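Local coordinates for protein probable zinc protease (Pseudomonas aeruginosa, PDB 4NNZ) that probably acts as one subunit of a heterodimeric zinc-dependent metallopeptidase of the M16 family, at residues Arg147-Tyr158 with Pro225-Leu236. Numbering follows the deposited sequence.
Sequences RFKAAAYPASGY and PLELAEPGERRL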
# COMPACT_ATOMS: atom_id res chain seq x y z
N ARG A 147 -4.79 2.59 11.13
CA ARG A 147 -3.37 2.60 11.20
C ARG A 147 -2.76 1.24 11.44
O ARG A 147 -1.75 0.94 10.90
CB ARG A 147 -2.91 3.49 12.34
CG ARG A 147 -3.49 4.87 12.42
CD ARG A 147 -3.07 5.70 11.27
NE ARG A 147 -3.83 6.91 11.15
CZ ARG A 147 -3.47 8.04 11.71
NH1 ARG A 147 -2.40 8.11 12.44
NH2 ARG A 147 -4.20 9.09 11.54
N PHE A 148 -3.36 0.45 12.30
CA PHE A 148 -2.82 -0.83 12.67
C PHE A 148 -2.82 -1.72 11.48
O PHE A 148 -1.88 -2.39 11.21
CB PHE A 148 -3.65 -1.42 13.82
CG PHE A 148 -3.51 -2.88 13.99
CD1 PHE A 148 -2.41 -3.42 14.58
CD2 PHE A 148 -4.50 -3.72 13.58
CE1 PHE A 148 -2.29 -4.76 14.74
CE2 PHE A 148 -4.39 -5.06 13.73
CZ PHE A 148 -3.29 -5.58 14.32
N LYS A 149 -3.92 -1.67 10.76
CA LYS A 149 -4.09 -2.42 9.55
C LYS A 149 -3.13 -2.04 8.45
O LYS A 149 -2.63 -2.90 7.80
CB LYS A 149 -5.52 -2.32 9.07
CG LYS A 149 -5.92 -3.45 8.16
CD LYS A 149 -7.40 -3.71 8.14
CE LYS A 149 -7.86 -4.36 6.86
NZ LYS A 149 -8.42 -3.38 5.92
N ALA A 150 -2.84 -0.77 8.27
CA ALA A 150 -1.84 -0.38 7.32
C ALA A 150 -0.43 -0.90 7.63
O ALA A 150 0.25 -1.35 6.77
CB ALA A 150 -1.85 1.12 7.18
N ALA A 151 -0.00 -0.80 8.87
CA ALA A 151 1.24 -1.38 9.30
C ALA A 151 1.29 -2.89 9.24
O ALA A 151 2.30 -3.45 8.95
CB ALA A 151 1.60 -0.89 10.68
N ALA A 152 0.20 -3.55 9.53
CA ALA A 152 0.10 -4.98 9.45
C ALA A 152 0.14 -5.62 8.06
O ALA A 152 0.46 -6.76 7.94
CB ALA A 152 -1.09 -5.47 10.24
N TYR A 153 -0.16 -4.87 7.04
CA TYR A 153 -0.21 -5.44 5.71
C TYR A 153 0.65 -4.66 4.74
O TYR A 153 0.18 -4.03 3.84
CB TYR A 153 -1.64 -5.47 5.21
CG TYR A 153 -2.53 -6.56 5.74
CD1 TYR A 153 -2.29 -7.87 5.50
CD2 TYR A 153 -3.65 -6.24 6.44
CE1 TYR A 153 -3.13 -8.85 5.96
CE2 TYR A 153 -4.49 -7.19 6.90
CZ TYR A 153 -4.22 -8.49 6.66
OH TYR A 153 -5.09 -9.40 7.14
N PRO A 154 1.96 -4.77 4.87
CA PRO A 154 2.85 -3.97 4.06
C PRO A 154 2.72 -4.18 2.57
O PRO A 154 2.79 -3.22 1.86
CB PRO A 154 4.22 -4.46 4.47
CG PRO A 154 4.05 -4.96 5.81
CD PRO A 154 2.71 -5.52 5.88
N ALA A 155 2.58 -5.40 2.11
CA ALA A 155 2.58 -5.64 0.70
C ALA A 155 1.24 -5.85 0.05
O ALA A 155 1.11 -5.67 -1.13
CB ALA A 155 3.48 -6.80 0.39
N SER A 156 0.25 -6.30 0.79
CA SER A 156 -1.05 -6.59 0.20
C SER A 156 -2.05 -5.46 0.15
O SER A 156 -1.90 -4.47 0.76
CB SER A 156 -1.67 -7.82 0.83
OG SER A 156 -2.22 -7.56 2.08
N GLY A 157 -3.10 -5.68 -0.58
CA GLY A 157 -4.13 -4.70 -0.75
C GLY A 157 -4.91 -4.50 0.51
O GLY A 157 -5.65 -3.58 0.65
N TYR A 158 -4.69 -5.37 1.46
CA TYR A 158 -5.42 -5.32 2.68
C TYR A 158 -5.13 -4.14 3.49
O TYR A 158 -5.87 -3.84 4.35
CB TYR A 158 -5.26 -6.58 3.47
CG TYR A 158 -6.04 -7.71 2.92
CD1 TYR A 158 -7.20 -7.50 2.22
CD2 TYR A 158 -5.62 -9.00 3.07
CE1 TYR A 158 -7.90 -8.52 1.70
CE2 TYR A 158 -6.32 -10.03 2.55
CZ TYR A 158 -7.46 -9.77 1.87
OH TYR A 158 -8.18 -10.76 1.35
N PRO A 225 -4.51 -11.10 -2.49
CA PRO A 225 -3.67 -10.22 -1.70
C PRO A 225 -2.80 -10.99 -0.74
O PRO A 225 -3.14 -11.17 0.39
CB PRO A 225 -4.67 -9.38 -0.94
CG PRO A 225 -5.96 -9.61 -1.56
CD PRO A 225 -5.91 -10.98 -2.09
N LEU A 226 -1.69 -11.47 -1.25
CA LEU A 226 -0.66 -12.10 -0.49
C LEU A 226 0.23 -11.12 0.19
O LEU A 226 0.49 -10.07 -0.31
CB LEU A 226 0.20 -12.95 -1.39
CG LEU A 226 -0.58 -13.79 -2.35
CD1 LEU A 226 0.40 -14.63 -3.09
CD2 LEU A 226 -1.53 -14.66 -1.57
N GLU A 227 0.76 -11.53 1.30
CA GLU A 227 1.51 -10.68 2.14
C GLU A 227 2.80 -11.41 2.41
O GLU A 227 2.91 -12.56 2.10
CB GLU A 227 0.73 -10.45 3.42
CG GLU A 227 1.40 -9.51 4.36
CD GLU A 227 1.67 -8.20 3.70
OE1 GLU A 227 0.73 -7.63 3.15
OE2 GLU A 227 2.82 -7.75 3.71
N LEU A 228 3.79 -10.74 2.94
CA LEU A 228 5.01 -11.39 3.33
C LEU A 228 4.66 -12.30 4.46
O LEU A 228 3.82 -12.00 5.25
CB LEU A 228 6.01 -10.37 3.83
CG LEU A 228 6.79 -9.52 2.85
CD1 LEU A 228 5.89 -8.86 1.85
CD2 LEU A 228 7.54 -8.47 3.60
N ALA A 229 5.29 -13.45 4.50
CA ALA A 229 5.16 -14.33 5.62
C ALA A 229 5.75 -13.80 6.90
O ALA A 229 5.17 -13.93 7.93
CB ALA A 229 5.76 -15.67 5.28
N GLU A 230 6.93 -13.21 6.84
CA GLU A 230 7.56 -12.67 8.02
C GLU A 230 7.98 -11.25 7.80
O GLU A 230 9.10 -10.99 7.50
CB GLU A 230 8.75 -13.51 8.41
CG GLU A 230 8.37 -14.78 9.12
CD GLU A 230 9.56 -15.66 9.45
OE1 GLU A 230 9.84 -16.57 8.67
OE2 GLU A 230 10.19 -15.48 10.49
N PRO A 231 7.08 -10.30 7.96
CA PRO A 231 7.39 -8.90 7.71
C PRO A 231 8.34 -8.25 8.68
O PRO A 231 8.89 -7.24 8.39
CB PRO A 231 6.02 -8.24 7.77
CG PRO A 231 5.10 -9.30 7.37
CD PRO A 231 5.63 -10.47 8.09
N GLY A 232 8.54 -8.84 9.83
CA GLY A 232 9.27 -8.19 10.88
C GLY A 232 8.38 -7.72 11.99
O GLY A 232 7.21 -7.88 11.92
N GLU A 233 8.95 -7.15 13.02
CA GLU A 233 8.23 -6.77 14.20
C GLU A 233 7.92 -5.32 14.10
O GLU A 233 8.80 -4.53 14.03
CB GLU A 233 9.14 -6.99 15.40
CG GLU A 233 8.49 -7.36 16.72
CD GLU A 233 9.51 -7.78 17.79
OE1 GLU A 233 10.63 -8.15 17.45
OE2 GLU A 233 9.20 -7.76 18.98
N ARG A 234 6.65 -4.97 14.07
CA ARG A 234 6.24 -3.58 13.98
C ARG A 234 5.51 -3.21 15.23
O ARG A 234 4.58 -3.84 15.56
CB ARG A 234 5.29 -3.35 12.82
CG ARG A 234 5.79 -3.74 11.45
CD ARG A 234 5.71 -5.22 11.26
NE ARG A 234 4.58 -5.56 10.45
CZ ARG A 234 4.12 -6.78 10.31
NH1 ARG A 234 4.69 -7.78 10.91
NH2 ARG A 234 3.11 -6.98 9.54
N ARG A 235 5.93 -2.17 15.91
CA ARG A 235 5.24 -1.68 17.07
C ARG A 235 4.72 -0.28 16.83
O ARG A 235 5.44 0.54 16.38
CB ARG A 235 6.18 -1.74 18.26
CG ARG A 235 6.89 -3.05 18.34
CD ARG A 235 7.80 -3.17 19.52
NE ARG A 235 7.10 -2.88 20.73
CZ ARG A 235 6.57 -3.78 21.53
NH1 ARG A 235 6.67 -5.06 21.28
NH2 ARG A 235 5.93 -3.36 22.59
N LEU A 236 3.46 -0.01 17.14
CA LEU A 236 2.84 1.30 16.95
C LEU A 236 2.41 1.93 18.24
O LEU A 236 1.99 1.26 19.11
CB LEU A 236 1.60 1.22 16.10
CG LEU A 236 1.78 1.39 14.63
CD1 LEU A 236 2.45 0.14 14.15
CD2 LEU A 236 0.43 1.53 14.01
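The turn that follows helix 140-152 of this M16 peptidase is gripped by the carboxylate of Glu227, which reaches the backbone amides of Ala155 and Ser156. Glu227 OE2 accepts Ala155 N at 2.9 Å through its syn lone pair, while OE1 takes Ser156 N at 2.8 Å, 27° out of the carboxylate plane. Ser156 OG adds a bond to the same OE1 at 3.1 Å, arriving nearly along the C-O direction. CG of Glu227 extends anti to the backbone N (chi1 -177°), and a bend at chi2 turns the carboxylate onto the turn; bonds to both oxygens should restrict its rotation. Pro154 packs its ring against OE2, and Tyr153 presents a ring edge to OE1. Farther along, CG of Pro225 lies 3.7 Å from CZ of Tyr158, and Pro225 CB makes a CH-pi contact over the face of that ring. At the helix end, Arg234 turns the edge of its guanidinium to the last carbonyls: NE makes a weak bond to Ala151 O at 3.4 Å, and NH2 stands 3.1 Å from Ala152 O. Leu236 CD1 meets Ala151 CB at 3.7 Å. Residues 147-152 run nearly antiparallel (163°) to residues 233-236; the contact packs an Insulinase-family segment against an M16 inactive-domain-family one. Asn252 of strand 246-253 bonds both Arg234 NH2 and Ala152 O, strand 415-422 pairs alongside 233-240, and residues 233-236 pair antiparallel with a second copy of this protein, extending the sheet.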